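Local coordinates for protein serine--tRNA ligase, cytoplasmic (Candida albicans, PDB 3QO8) that catalyses the ATP-dependent attachment of serine to its cognate tRNA, activating the amino acid as seryl-adenylate before passing it to the acceptor end, at residues V108-H113 and N372-Q377; V269-Y274 and F304-P309; V337-G342 and K351-A356. All blocks are in the same frame, centred on the assembly; numbering follows the deposited sequence.

Contact 1. Residues V108-H113 and N372-Q377; sequences VGNIVH and NCTDYQ
Asn110 and Tyr376 lie against each other, their side chains running in opposite directions, and each ends in a hydrogen bond to the other's segment. The phenol reaches past Gly109 and donates a hydrogen bond to Val108 O, with OH and O 2.6 Å apart; the carbonyl oxygen sits at the ring edge, in the ring plane, while the hydroxyl lies well above the plane of the carbonyl. Going the other way, Asn110 ND2 donates to Thr374 OG1 over 2.9 Å. This bond is nearly straight, 172° at the hydrogen, and OG1 stays within the plane of the amide. Asn110 ND2 also donates to Ala347 O.

The amide oxygen is equally occupied. Water 1 donates to Asn110 OD1 at 2.7 Å and also bonds Thr374 OG1, closing a small ring of polar groups, and Ile111 N adds a weak bond to OD1. With CG anti to the backbone N (chi1 -158°), Asn110 extends straight toward the turn and leaves its CB against the tyrosine ring, 3.6 Å from Tyr376 CD1; amide and ring planes differ by 30°. The backbone of Asn110 is held too, since Arg25 NH2 donates to its O.

The 372-377 loop is held by two bonds of its own. Asn372 OD1 accepts from Thr374 N at 2.8 Å, and Tyr376 N bonds Cys373 O at 3.0 Å. Nearby, Gln377 NE2 binds Glu248, which probably binds the serine substrate. An Asx turn at Asn372 thus runs into a type II' beta turn, Cys373 to Tyr376, and this compact loop between strand 363-372 and helix 376-381 of the class II core receives the linker that leaves the long helix 74-107 of the tRNA-binding arm.

Contact 2. Residues V269-Y274 and F304-P309; sequences VRYAGY and FVLTEP
The two strands of motif 2, the long antiparallel hairpin of class II synthetases whose loop probably binds ATP through Arg279 to Glu281, meet here as 269-278 and 297-307, and their backbones do most of the bonding. Val269 and Leu306 form one hydrogen-bonded pair: Val269 N donates to Leu306 O, and Leu306 N returns the bond to Val269 O, both at 3.0 Å. Tyr271 and Phe304 form the next, where Tyr271 N to Phe304 O is short at 2.7 Å and nearly straight (172° at the hydrogen), and Phe304 N to Tyr271 O is 2.9 Å. Between them Arg270 and Val305 make the non-hydrogen-bonded pair, in which Val305 CA turns its hydrogen to Val269 O, 3.3 Å away.

On the face carrying Arg270 and Val305 the two side chains lie side by side and point the same way. Arg270 CG touches both methyls of Val305, with CG1 at 3.9 Å; the chain then runs extended from CG to NE, carrying the charge beyond the valine to a salt bridge between NE and Glu315 of helix 312-329. That helix packs across this side of the largely antiparallel sheet characteristic of class II catalytic domains, and Met319 on it also meets Val305.

The opposite face holds Val269, Tyr271, Phe304 and Leu306. Tyr271 CG stands anti to the carbonyl carbon (chi1 -66°), which brings the ring back toward Leu306, where Tyr271 CE2 comes 4.2 Å from Leu306 CD1, obliquely to the ring. Tyr271 OH is hydrogen-bonded to His255 NE2, and Arg181 of the second subunit packs on this tyrosine. Phe304 turns its ring toward helix 248-252, meeting Ile251 and Ser252, with its side chain about 7 Å from the bound seryl-sulfamoyl adenosine.

Contact 3. Residues V337-G342 and K351-A356; sequences VGIVSG and KYDLEA
Ile339 lays its side chain obliquely across two partners, Lys351 and Asp353, on the partner strand 350-358 of the hairpin. Its CG1 meets the aliphatic part of the lysine, 3.7 Å from Lys351 CE, a meeting made possible because the lysine chain bends at chi3 (103°). CD1 goes further and rests 3.5 Å from Asp353 OD2. Val337, two residues back, crosses Glu355 at about a right angle, with its CG2 3.9 Å from Glu355 CD.

On the other face, Tyr352 CD1 sits 3.8 Å from Gly338 CA, obliquely to the ring plane, and Phe316 meets this ring edge to face. Beneath the side chains, Val337 and Asp353 exchange two backbone hydrogen bonds, and Ile339 N donates to Lys351 O at 3.1 Å. Beside that bond, water 2 donates to Ile339 O and accepts from Lys351 N.

The acids find their polar partners elsewhere: Asp353 OD1 with Ser369 OG, and Glu355 OE1 with Arg335. The Lys351 side chain lies about 4 Å from a bound magnesium ion. The isoleucine methyl probably limits water's access to buried Asp353, whose bond to Ser369, a magnesium ligand, is consistent with a second-shell role at the metal.

Contacts 1 and 2 are buried and contact 3 partly so; none lies on the open surface. Contacts 2 and 3 both belong to the catalytic sheet, about 20 Å apart between centres; both are strand pairs, so backbone bonding dominates in each. Both also lean on helix 312-329, but contact 2 adds helix 248-252 and the second subunit, whereas contact 3 adds the magnesium-binding strand 363-372. Contact 1 is of another kind, a meeting of loops in which side chains and a water do the bonding, joining the N-terminal region to the core. It encloses the other two along the chain and touches contact 3 where Val112 packs on Ser341.

Contact 1. Residues V108-H113 and N372-Q377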
ATOM      1  N   VAL A 108      21.576 -17.577 -13.852  1.00 30.05           N
ATOM      2  CA  VAL A 108      22.874 -16.926 -13.998  1.00 26.21           C
ATOM      3  C   VAL A 108      22.769 -15.408 -13.834  1.00 32.51           C
ATOM      4  O   VAL A 108      21.999 -14.745 -14.534  1.00 29.73           O
ATOM      5  CB  VAL A 108      23.519 -17.251 -15.360  1.00 28.07           C
ATOM      6  CG1 VAL A 108      24.881 -16.565 -15.491  1.00 23.97           C
ATOM      7  CG2 VAL A 108      23.652 -18.762 -15.537  1.00 30.04           C
ATOM      8  N   GLY A 109      23.550 -14.866 -12.907  1.00 28.77           N
ATOM      9  CA  GLY A 109      23.585 -13.433 -12.681  1.00 25.13           C
ATOM     10  C   GLY A 109      24.202 -12.671 -13.836  1.00 27.72           C
ATOM     11  O   GLY A 109      24.910 -13.235 -14.668  1.00 26.48           O
ATOM     12  N   ASN A 110      23.911 -11.378 -13.897  1.00 25.91           N
ATOM     13  CA  ASN A 110      24.468 -10.504 -14.917  1.00 23.02           C
ATOM     14  C   ASN A 110      26.007 -10.507 -14.827  1.00 29.78           C
ATOM     15  O   ASN A 110      26.576 -10.784 -13.762  1.00 22.02           O
ATOM     16  CB  ASN A 110      23.924  -9.088 -14.708  1.00 18.60           C
ATOM     17  CG  ASN A 110      24.004  -8.244 -15.958  1.00 21.00           C
ATOM     18  OD1 ASN A 110      24.497  -8.691 -16.985  1.00 24.92           O
ATOM     19  ND2 ASN A 110      23.491  -7.020 -15.882  1.00 22.65           N
ATOM     20  N   ILE A 111      26.678 -10.204 -15.935  1.00 24.85           N
ATOM     21  CA  ILE A 111      28.144 -10.154 -15.936  1.00 26.55           C
ATOM     22  C   ILE A 111      28.646  -9.022 -15.060  1.00 25.90           C
ATOM     23  O   ILE A 111      28.369  -7.851 -15.323  1.00 25.06           O
ATOM     24  CB  ILE A 111      28.717  -9.934 -17.345  1.00 29.42           C
ATOM     25  CG1 ILE A 111      28.208 -11.008 -18.307  1.00 31.08           C
ATOM     26  CG2 ILE A 111      30.254  -9.902 -17.300  1.00 28.80           C
ATOM     27  CD1 ILE A 111      28.277 -12.378 -17.735  1.00 37.37           C
ATOM     28  N   VAL A 112      29.388  -9.371 -14.018  1.00 19.28           N
ATOM     29  CA  VAL A 112      29.964  -8.363 -13.144  1.00 30.54           C
ATOM     30  C   VAL A 112      30.987  -7.503 -13.877  1.00 29.73           C
ATOM     31  O   VAL A 112      31.931  -8.006 -14.484  1.00 26.08           O
ATOM     32  CB  VAL A 112      30.626  -8.987 -11.909  1.00 28.36           C
ATOM     33  CG1 VAL A 112      31.224  -7.892 -11.053  1.00 23.56           C
ATOM     34  CG2 VAL A 112      29.600  -9.794 -11.129  1.00 29.68           C
ATOM     35  N   HIS A 113      30.782  -6.196 -13.806  1.00 25.22           N
ATOM     36  CA  HIS A 113      31.643  -5.246 -14.478  1.00 25.63           C
ATOM     37  C   HIS A 113      33.073  -5.370 -13.954  1.00 29.56           C
ATOM     38  O   HIS A 113      33.301  -5.540 -12.753  1.00 22.45           O
ATOM     39  CB  HIS A 113      31.104  -3.833 -14.281  1.00 27.00           C
ATOM     40  CG  HIS A 113      31.769  -2.808 -15.142  1.00 36.50           C
ATOM     41  ND1 HIS A 113      32.711  -1.928 -14.656  1.00 42.43           N
ATOM     42  CD2 HIS A 113      31.636  -2.527 -16.459  1.00 36.88           C
ATOM     43  CE1 HIS A 113      33.122  -1.141 -15.633  1.00 40.14           C
ATOM     44  NE2 HIS A 113      32.485  -1.481 -16.737  1.00 38.78           N
ATOM     45  N   ASN A 372      23.605  -0.275 -12.216  1.00 20.70           N
ATOM     46  CA  ASN A 372      23.473  -0.450 -13.656  1.00 22.05           C
ATOM     47  C   ASN A 372      23.182  -1.921 -13.900  1.00 21.98           C
ATOM     48  O   ASN A 372      24.006  -2.788 -13.584  1.00 23.49           O
ATOM     49  CB  ASN A 372      24.752  -0.041 -14.390  1.00 21.69           C
ATOM     50  CG  ASN A 372      24.584  -0.033 -15.905  1.00 25.88           C
ATOM     51  OD1 ASN A 372      23.570  -0.500 -16.436  1.00 26.19           O
ATOM     52  ND2 ASN A 372      25.585   0.494 -16.607  1.00 24.14           N
ATOM     53  N   CYS A 373      21.990  -2.199 -14.420  1.00 19.84           N
ATOM     54  CA  CYS A 373      21.547  -3.566 -14.679  1.00 18.39           C
ATOM     55  C   CYS A 373      21.695  -3.901 -16.164  1.00 22.48           C
ATOM     56  O   CYS A 373      21.181  -4.919 -16.639  1.00 23.43           O
ATOM     57  CB  CYS A 373      20.084  -3.749 -14.212  1.00 18.48           C
ATOM     58  SG  CYS A 373      19.888  -3.513 -12.393  1.00 26.72           S
ATOM     59  N   THR A 374      22.412  -3.044 -16.887  1.00 17.79           N
ATOM     60  CA  THR A 374      22.567  -3.172 -18.338  1.00 18.67           C
ATOM     61  C   THR A 374      21.272  -3.683 -18.991  1.00 25.65           C
ATOM     62  O   THR A 374      20.207  -3.093 -18.770  1.00 25.57           O
ATOM     63  CB  THR A 374      23.841  -3.988 -18.747  1.00 25.15           C
ATOM     64  OG1 THR A 374      23.755  -5.337 -18.268  1.00 22.32           O
ATOM     65  CG2 THR A 374      25.096  -3.333 -18.179  1.00 28.38           C
ATOM     66  N   ASP A 375      21.335  -4.755 -19.779  1.00 24.50           N
ATOM     67  CA  ASP A 375      20.120  -5.242 -20.451  1.00 27.06           C
ATOM     68  C   ASP A 375      19.575  -6.546 -19.882  1.00 26.93           C
ATOM     69  O   ASP A 375      18.880  -7.279 -20.577  1.00 27.37           O
ATOM     70  CB  ASP A 375      20.356  -5.412 -21.955  1.00 30.09           C
ATOM     71  CG  ASP A 375      21.533  -6.336 -22.262  1.00 37.32           C
ATOM     72  OD1 ASP A 375      21.921  -7.131 -21.381  1.00 31.05           O
ATOM     73  OD2 ASP A 375      22.062  -6.270 -23.391  1.00 33.87           O
ATOM     74  N   TYR A 376      19.893  -6.838 -18.627  1.00 25.22           N
ATOM     75  CA  TYR A 376      19.475  -8.084 -17.989  1.00 21.69           C
ATOM     76  C   TYR A 376      17.950  -8.127 -17.854  1.00 25.70           C
ATOM     77  O   TYR A 376      17.318  -9.142 -18.142  1.00 24.10           O
ATOM     78  CB  TYR A 376      20.124  -8.176 -16.608  1.00 24.29           C
ATOM     79  CG  TYR A 376      20.062  -9.522 -15.911  1.00 24.80           C
ATOM     80  CD1 TYR A 376      21.000 -10.511 -16.190  1.00 21.17           C
ATOM     81  CD2 TYR A 376      19.088  -9.790 -14.954  1.00 24.59           C
ATOM     82  CE1 TYR A 376      20.967 -11.731 -15.542  1.00 25.86           C
ATOM     83  CE2 TYR A 376      19.043 -11.009 -14.300  1.00 23.51           C
ATOM     84  CZ  TYR A 376      19.988 -11.975 -14.599  1.00 24.48           C
ATOM     85  OH  TYR A 376      19.972 -13.185 -13.947  1.00 26.45           O
ATOM     86  N   GLN A 377      17.361  -7.019 -17.416  1.00 19.18           N
ATOM     87  CA  GLN A 377      15.913  -6.963 -17.227  1.00 22.97           C
ATOM     88  C   GLN A 377      15.192  -6.673 -18.540  1.00 23.27           C
ATOM     89  O   GLN A 377      14.154  -7.264 -18.836  1.00 22.59           O
ATOM     90  CB  GLN A 377      15.546  -5.916 -16.176  1.00 24.46           C
ATOM     91  CG  GLN A 377      16.130  -6.215 -14.800  1.00 30.29           C
ATOM     92  CD  GLN A 377      16.306  -4.958 -13.971  1.00 37.34           C
ATOM     93  OE1 GLN A 377      16.830  -3.951 -14.455  1.00 31.62           O
ATOM     94  NE2 GLN A 377      15.845  -5.000 -12.727  1.00 47.44           N
TER
HETATM   95  O   HOH W   1      25.712  -7.206 -18.893  1.00 47.18           O

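Contact 2. Residues V269-Y274 and F304-P309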
ATOM      1  N   VAL A 269      15.263   7.939 -21.210  1.00 23.37           N
ATOM      2  CA  VAL A 269      13.994   8.228 -20.553  0.65 21.84           C
ATOM      3  C   VAL A 269      14.226   8.106 -19.046  1.00 25.32           C
ATOM      4  O   VAL A 269      14.700   7.075 -18.578  1.00 20.94           O
ATOM      5  CB  VAL A 269      12.907   7.235 -20.992  0.65 20.94           C
ATOM      6  CG1 VAL A 269      11.734   7.287 -20.056  0.65 15.60           C
ATOM      7  CG2 VAL A 269      12.473   7.508 -22.437  0.65 20.82           C
ATOM      8  N   ARG A 270      13.909   9.155 -18.301  1.00 19.33           N
ATOM      9  CA  ARG A 270      14.184   9.177 -16.871  1.00 15.19           C
ATOM     10  C   ARG A 270      12.898   9.344 -16.063  1.00 20.57           C
ATOM     11  O   ARG A 270      12.153  10.296 -16.281  1.00 19.84           O
ATOM     12  CB  ARG A 270      15.144  10.323 -16.559  1.00 17.82           C
ATOM     13  CG  ARG A 270      16.471  10.265 -17.366  1.00 19.78           C
ATOM     14  CD  ARG A 270      17.459  11.308 -16.856  1.00 24.45           C
ATOM     15  NE  ARG A 270      18.800  11.157 -17.431  1.00 26.82           N
ATOM     16  CZ  ARG A 270      19.348  12.011 -18.288  1.00 30.15           C
ATOM     17  NH1 ARG A 270      18.671  13.089 -18.667  1.00 29.46           N
ATOM     18  NH2 ARG A 270      20.579  11.804 -18.751  1.00 23.49           N
ATOM     19  N   TYR A 271      12.644   8.418 -15.140  1.00 15.68           N
ATOM     20  CA  TYR A 271      11.454   8.487 -14.287  1.00 14.73           C
ATOM     21  C   TYR A 271      11.817   8.753 -12.820  1.00 16.77           C
ATOM     22  O   TYR A 271      12.731   8.137 -12.273  1.00 17.59           O
ATOM     23  CB  TYR A 271      10.640   7.201 -14.371  1.00 14.15           C
ATOM     24  CG  TYR A 271      10.040   6.984 -15.737  1.00 17.43           C
ATOM     25  CD1 TYR A 271       9.062   7.847 -16.229  1.00 13.83           C
ATOM     26  CD2 TYR A 271      10.464   5.945 -16.545  1.00 23.08           C
ATOM     27  CE1 TYR A 271       8.509   7.666 -17.510  1.00 20.94           C
ATOM     28  CE2 TYR A 271       9.922   5.755 -17.811  1.00 24.29           C
ATOM     29  CZ  TYR A 271       8.945   6.617 -18.283  1.00 20.82           C
ATOM     30  OH  TYR A 271       8.418   6.424 -19.542  1.00 22.06           O
ATOM     31  N   ALA A 272      11.098   9.692 -12.216  1.00 13.88           N
ATOM     32  CA  ALA A 272      11.119   9.902 -10.783  1.00 17.36           C
ATOM     33  C   ALA A 272       9.965   9.080 -10.215  1.00 20.84           C
ATOM     34  O   ALA A 272       8.818   9.550 -10.146  1.00 14.29           O
ATOM     35  CB  ALA A 272      10.948  11.377 -10.475  1.00 15.95           C
ATOM     36  N   GLY A 273      10.267   7.842  -9.835  1.00 11.97           N
ATOM     37  CA  GLY A 273       9.246   6.920  -9.375  1.00 11.55           C
ATOM     38  C   GLY A 273       8.854   7.213  -7.946  1.00 17.98           C
ATOM     39  O   GLY A 273       9.695   7.561  -7.139  1.00 19.57           O
ATOM     40  N   TYR A 274       7.571   7.086  -7.635  1.00 14.29           N
ATOM     41  CA  TYR A 274       7.123   7.219  -6.255  1.00 13.06           C
ATOM     42  C   TYR A 274       6.129   6.120  -5.933  1.00 20.13           C
ATOM     43  O   TYR A 274       5.186   5.871  -6.701  1.00 15.66           O
ATOM     44  CB  TYR A 274       6.478   8.593  -5.992  1.00 14.74           C
ATOM     45  CG  TYR A 274       5.664   8.586  -4.716  1.00 13.74           C
ATOM     46  CD1 TYR A 274       6.274   8.324  -3.488  1.00 14.84           C
ATOM     47  CD2 TYR A 274       4.295   8.780  -4.732  1.00 17.40           C
ATOM     48  CE1 TYR A 274       5.550   8.277  -2.319  1.00 16.59           C
ATOM     49  CE2 TYR A 274       3.552   8.752  -3.542  1.00 21.57           C
ATOM     50  CZ  TYR A 274       4.190   8.494  -2.343  1.00 18.39           C
ATOM     51  OH  TYR A 274       3.492   8.450  -1.153  1.00 17.75           O
ATOM     52  N   PHE A 304      14.590   5.946 -12.078  1.00 16.79           N
ATOM     53  CA  PHE A 304      14.628   4.816 -12.989  1.00 13.58           C
ATOM     54  C   PHE A 304      14.880   5.338 -14.391  1.00 19.19           C
ATOM     55  O   PHE A 304      14.167   6.223 -14.877  1.00 18.57           O
ATOM     56  CB  PHE A 304      13.350   3.961 -12.958  1.00 16.10           C
ATOM     57  CG  PHE A 304      13.477   2.686 -13.773  1.00 15.61           C
ATOM     58  CD1 PHE A 304      13.918   1.507 -13.174  1.00 22.16           C
ATOM     59  CD2 PHE A 304      13.236   2.689 -15.133  1.00 18.07           C
ATOM     60  CE1 PHE A 304      14.068   0.345 -13.917  1.00 20.87           C
ATOM     61  CE2 PHE A 304      13.390   1.528 -15.893  1.00 20.85           C
ATOM     62  CZ  PHE A 304      13.808   0.359 -15.287  1.00 20.61           C
ATOM     63  N   VAL A 305      15.893   4.782 -15.040  1.00 17.88           N
ATOM     64  CA  VAL A 305      16.356   5.324 -16.310  1.00 17.74           C
ATOM     65  C   VAL A 305      16.595   4.226 -17.327  1.00 24.25           C
ATOM     66  O   VAL A 305      17.131   3.173 -16.999  1.00 21.53           O
ATOM     67  CB  VAL A 305      17.673   6.121 -16.135  1.00 21.44           C
ATOM     68  CG1 VAL A 305      18.107   6.729 -17.473  1.00 23.10           C
ATOM     69  CG2 VAL A 305      17.507   7.208 -15.082  1.00 20.56           C
ATOM     70  N   LEU A 306      16.183   4.491 -18.563  1.00 18.03           N
ATOM     71  CA  LEU A 306      16.486   3.632 -19.690  1.00 20.21           C
ATOM     72  C   LEU A 306      17.366   4.438 -20.622  1.00 20.64           C
ATOM     73  O   LEU A 306      17.085   5.607 -20.898  1.00 23.64           O
ATOM     74  CB  LEU A 306      15.192   3.225 -20.416  1.00 19.07           C
ATOM     75  CG  LEU A 306      14.113   2.461 -19.651  1.00 20.06           C
ATOM     76  CD1 LEU A 306      13.310   3.405 -18.782  1.00 36.92           C
ATOM     77  CD2 LEU A 306      13.153   1.778 -20.639  1.00 24.05           C
ATOM     78  N   THR A 307      18.443   3.822 -21.096  1.00 19.53           N
ATOM     79  CA  THR A 307      19.381   4.489 -21.971  1.00 16.46           C
ATOM     80  C   THR A 307      19.814   3.533 -23.072  1.00 23.41           C
ATOM     81  O   THR A 307      19.545   2.333 -23.009  1.00 21.74           O
ATOM     82  CB  THR A 307      20.708   4.848 -21.239  1.00 25.69           C
ATOM     83  OG1 THR A 307      21.484   3.656 -21.057  1.00 32.54           O
ATOM     84  CG2 THR A 307      20.456   5.466 -19.869  1.00 24.86           C
ATOM     85  N   GLU A 308      20.528   4.069 -24.054  1.00 26.08           N
ATOM     86  CA  GLU A 308      21.225   3.242 -25.028  1.00 32.89           C
ATOM     87  C   GLU A 308      22.328   2.456 -24.335  1.00 30.10           C
ATOM     88  O   GLU A 308      22.936   2.942 -23.375  1.00 28.70           O
ATOM     89  CB  GLU A 308      21.834   4.108 -26.125  1.00 36.19           C
ATOM     90  CG  GLU A 308      20.845   5.020 -26.809  1.00 38.42           C
ATOM     91  CD  GLU A 308      21.425   5.643 -28.058  1.00 41.59           C
ATOM     92  OE1 GLU A 308      21.469   6.884 -28.136  1.00 40.33           O
ATOM     93  OE2 GLU A 308      21.836   4.887 -28.964  1.00 43.96           O
ATOM     94  N   PRO A 309      22.589   1.234 -24.816  1.00 30.93           N
ATOM     95  CA  PRO A 309      23.648   0.404 -24.228  1.00 35.76           C
ATOM     96  C   PRO A 309      24.970   1.167 -24.091  1.00 33.74           C
ATOM     97  O   PRO A 309      25.682   1.010 -23.100  1.00 36.05           O
ATOM     98  CB  PRO A 309      23.785  -0.738 -25.237  1.00 38.07           C
ATOM     99  CG  PRO A 309      22.399  -0.882 -25.811  1.00 31.75           C
ATOM    100  CD  PRO A 309      21.820   0.515 -25.853  1.00 29.18           C
TER

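Contact 3. Residues V337-G342 and K351-A356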
ATOM      1  N   VAL A 337      30.145   3.987  -1.669  1.00 19.46           N
ATOM      2  CA  VAL A 337      30.959   2.776  -1.694  1.00 18.48           C
ATOM      3  C   VAL A 337      30.617   1.867  -2.859  1.00 19.71           C
ATOM      4  O   VAL A 337      29.448   1.692  -3.204  1.00 21.44           O
ATOM      5  CB  VAL A 337      30.853   1.981  -0.361  1.00 20.78           C
ATOM      6  CG1 VAL A 337      31.343   2.838   0.809  1.00 21.83           C
ATOM      7  CG2 VAL A 337      29.424   1.527  -0.109  1.00 20.57           C
ATOM      8  N   GLY A 338      31.646   1.279  -3.456  1.00 20.47           N
ATOM      9  CA  GLY A 338      31.471   0.328  -4.536  1.00 20.30           C
ATOM     10  C   GLY A 338      31.295  -1.061  -3.958  1.00 27.09           C
ATOM     11  O   GLY A 338      32.227  -1.637  -3.404  1.00 25.34           O
ATOM     12  N   ILE A 339      30.090  -1.602  -4.097  1.00 21.97           N
ATOM     13  CA  ILE A 339      29.735  -2.878  -3.484  1.00 20.10           C
ATOM     14  C   ILE A 339      30.495  -4.061  -4.100  1.00 22.65           C
ATOM     15  O   ILE A 339      30.587  -4.179  -5.329  1.00 24.42           O
ATOM     16  CB  ILE A 339      28.195  -3.121  -3.579  1.00 24.30           C
ATOM     17  CG1 ILE A 339      27.433  -1.979  -2.906  1.00 24.38           C
ATOM     18  CG2 ILE A 339      27.816  -4.455  -2.950  1.00 23.86           C
ATOM     19  CD1 ILE A 339      27.758  -1.813  -1.402  1.00 21.70           C
ATOM     20  N   VAL A 340      31.016  -4.941  -3.247  1.00 21.13           N
ATOM     21  CA  VAL A 340      31.798  -6.092  -3.711  1.00 21.95           C
ATOM     22  C   VAL A 340      30.950  -7.053  -4.541  1.00 22.45           C
ATOM     23  O   VAL A 340      29.733  -7.139  -4.351  1.00 24.20           O
ATOM     24  CB  VAL A 340      32.439  -6.881  -2.536  1.00 28.87           C
ATOM     25  CG1 VAL A 340      33.502  -6.037  -1.836  1.00 26.63           C
ATOM     26  CG2 VAL A 340      31.363  -7.347  -1.549  1.00 28.84           C
ATOM     27  N   SER A 341      31.601  -7.789  -5.436  1.00 25.07           N
ATOM     28  CA  SER A 341      30.893  -8.688  -6.353  1.00 26.94           C
ATOM     29  C   SER A 341      29.947  -9.657  -5.645  1.00 30.78           C
ATOM     30  O   SER A 341      28.879  -9.964  -6.160  1.00 30.09           O
ATOM     31  CB  SER A 341      31.880  -9.471  -7.214  1.00 27.02           C
ATOM     32  OG  SER A 341      32.845 -10.134  -6.404  1.00 27.34           O
ATOM     33  N   GLY A 342      30.342 -10.130  -4.466  1.00 30.77           N
ATOM     34  CA  GLY A 342      29.584 -11.150  -3.764  1.00 27.62           C
ATOM     35  C   GLY A 342      28.284 -10.666  -3.154  1.00 31.27           C
ATOM     36  O   GLY A 342      27.492 -11.469  -2.670  1.00 37.68           O
ATOM     37  N   LYS A 351      27.163  -1.829  -8.671  1.00 21.78           N
ATOM     38  CA  LYS A 351      26.328  -1.118  -7.710  1.00 22.31           C
ATOM     39  C   LYS A 351      27.138  -0.214  -6.776  1.00 21.74           C
ATOM     40  O   LYS A 351      28.185  -0.615  -6.267  1.00 22.58           O
ATOM     41  CB  LYS A 351      25.523  -2.116  -6.885  1.00 21.76           C
ATOM     42  CG  LYS A 351      24.560  -1.478  -5.902  1.00 25.24           C
ATOM     43  CD  LYS A 351      23.604  -2.517  -5.374  1.00 31.06           C
ATOM     44  CE  LYS A 351      23.990  -2.941  -3.983  1.00 30.00           C
ATOM     45  NZ  LYS A 351      23.178  -4.095  -3.538  1.00 47.51           N
ATOM     46  N   TYR A 352      26.651   1.007  -6.569  1.00 19.80           N
ATOM     47  CA  TYR A 352      27.206   1.927  -5.572  1.00 21.78           C
ATOM     48  C   TYR A 352      26.153   2.142  -4.519  1.00 27.01           C
ATOM     49  O   TYR A 352      24.986   2.334  -4.850  1.00 24.01           O
ATOM     50  CB  TYR A 352      27.500   3.303  -6.172  1.00 17.47           C
ATOM     51  CG  TYR A 352      28.824   3.472  -6.889  1.00 24.91           C
ATOM     52  CD1 TYR A 352      29.681   2.402  -7.103  1.00 22.77           C
ATOM     53  CD2 TYR A 352      29.212   4.724  -7.353  1.00 23.99           C
ATOM     54  CE1 TYR A 352      30.880   2.581  -7.769  1.00 27.85           C
ATOM     55  CE2 TYR A 352      30.397   4.907  -8.016  1.00 27.37           C
ATOM     56  CZ  TYR A 352      31.229   3.841  -8.221  1.00 29.85           C
ATOM     57  OH  TYR A 352      32.415   4.053  -8.883  1.00 38.22           O
ATOM     58  N   ASP A 353      26.554   2.153  -3.253  1.00 20.73           N
ATOM     59  CA  ASP A 353      25.637   2.561  -2.203  1.00 20.40           C
ATOM     60  C   ASP A 353      26.092   3.916  -1.666  1.00 27.19           C
ATOM     61  O   ASP A 353      27.296   4.197  -1.581  1.00 23.50           O
ATOM     62  CB  ASP A 353      25.615   1.546  -1.052  1.00 16.97           C
ATOM     63  CG  ASP A 353      24.798   0.299  -1.370  1.00 25.28           C
ATOM     64  OD1 ASP A 353      24.339   0.135  -2.527  1.00 21.82           O
ATOM     65  OD2 ASP A 353      24.633  -0.532  -0.454  1.00 26.43           O
ATOM     66  N   LEU A 354      25.131   4.768  -1.337  1.00 18.67           N
ATOM     67  CA  LEU A 354      25.429   5.964  -0.576  1.00 15.81           C
ATOM     68  C   LEU A 354      25.006   5.613   0.839  1.00 19.56           C
ATOM     69  O   LEU A 354      23.871   5.196   1.078  1.00 17.31           O
ATOM     70  CB  LEU A 354      24.672   7.194  -1.106  1.00 15.70           C
ATOM     71  CG  LEU A 354      24.989   8.529  -0.410  1.00 18.46           C
ATOM     72  CD1 LEU A 354      24.864   9.708  -1.366  1.00 21.75           C
ATOM     73  CD2 LEU A 354      24.122   8.744   0.822  1.00 15.23           C
ATOM     74  N   GLU A 355      25.947   5.734   1.761  1.00 18.79           N
ATOM     75  CA  GLU A 355      25.720   5.448   3.168  1.00 20.27           C
ATOM     76  C   GLU A 355      25.935   6.739   3.937  1.00 18.10           C
ATOM     77  O   GLU A 355      27.010   7.346   3.865  1.00 18.57           O
ATOM     78  CB  GLU A 355      26.707   4.379   3.662  1.00 18.48           C
ATOM     79  CG  GLU A 355      26.751   3.095   2.814  1.00 16.69           C
ATOM     80  CD  GLU A 355      27.781   2.108   3.350  1.00 31.25           C
ATOM     81  OE1 GLU A 355      28.806   2.565   3.898  1.00 27.33           O
ATOM     82  OE2 GLU A 355      27.560   0.888   3.247  1.00 29.63           O
ATOM     83  N   ALA A 356      24.910   7.166   4.664  1.00 19.16           N
ATOM     84  CA  ALA A 356      24.950   8.458   5.333  1.00 14.32           C
ATOM     85  C   ALA A 356      25.406   8.260   6.769  1.00 16.24           C
ATOM     86  O   ALA A 356      25.200   7.199   7.352  1.00 18.45           O
ATOM     87  CB  ALA A 356      23.571   9.117   5.315  1.00 12.88           C
TER
HETATM   88  O   HOH W   2      29.744  -2.614  -7.334  1.00 21.19           O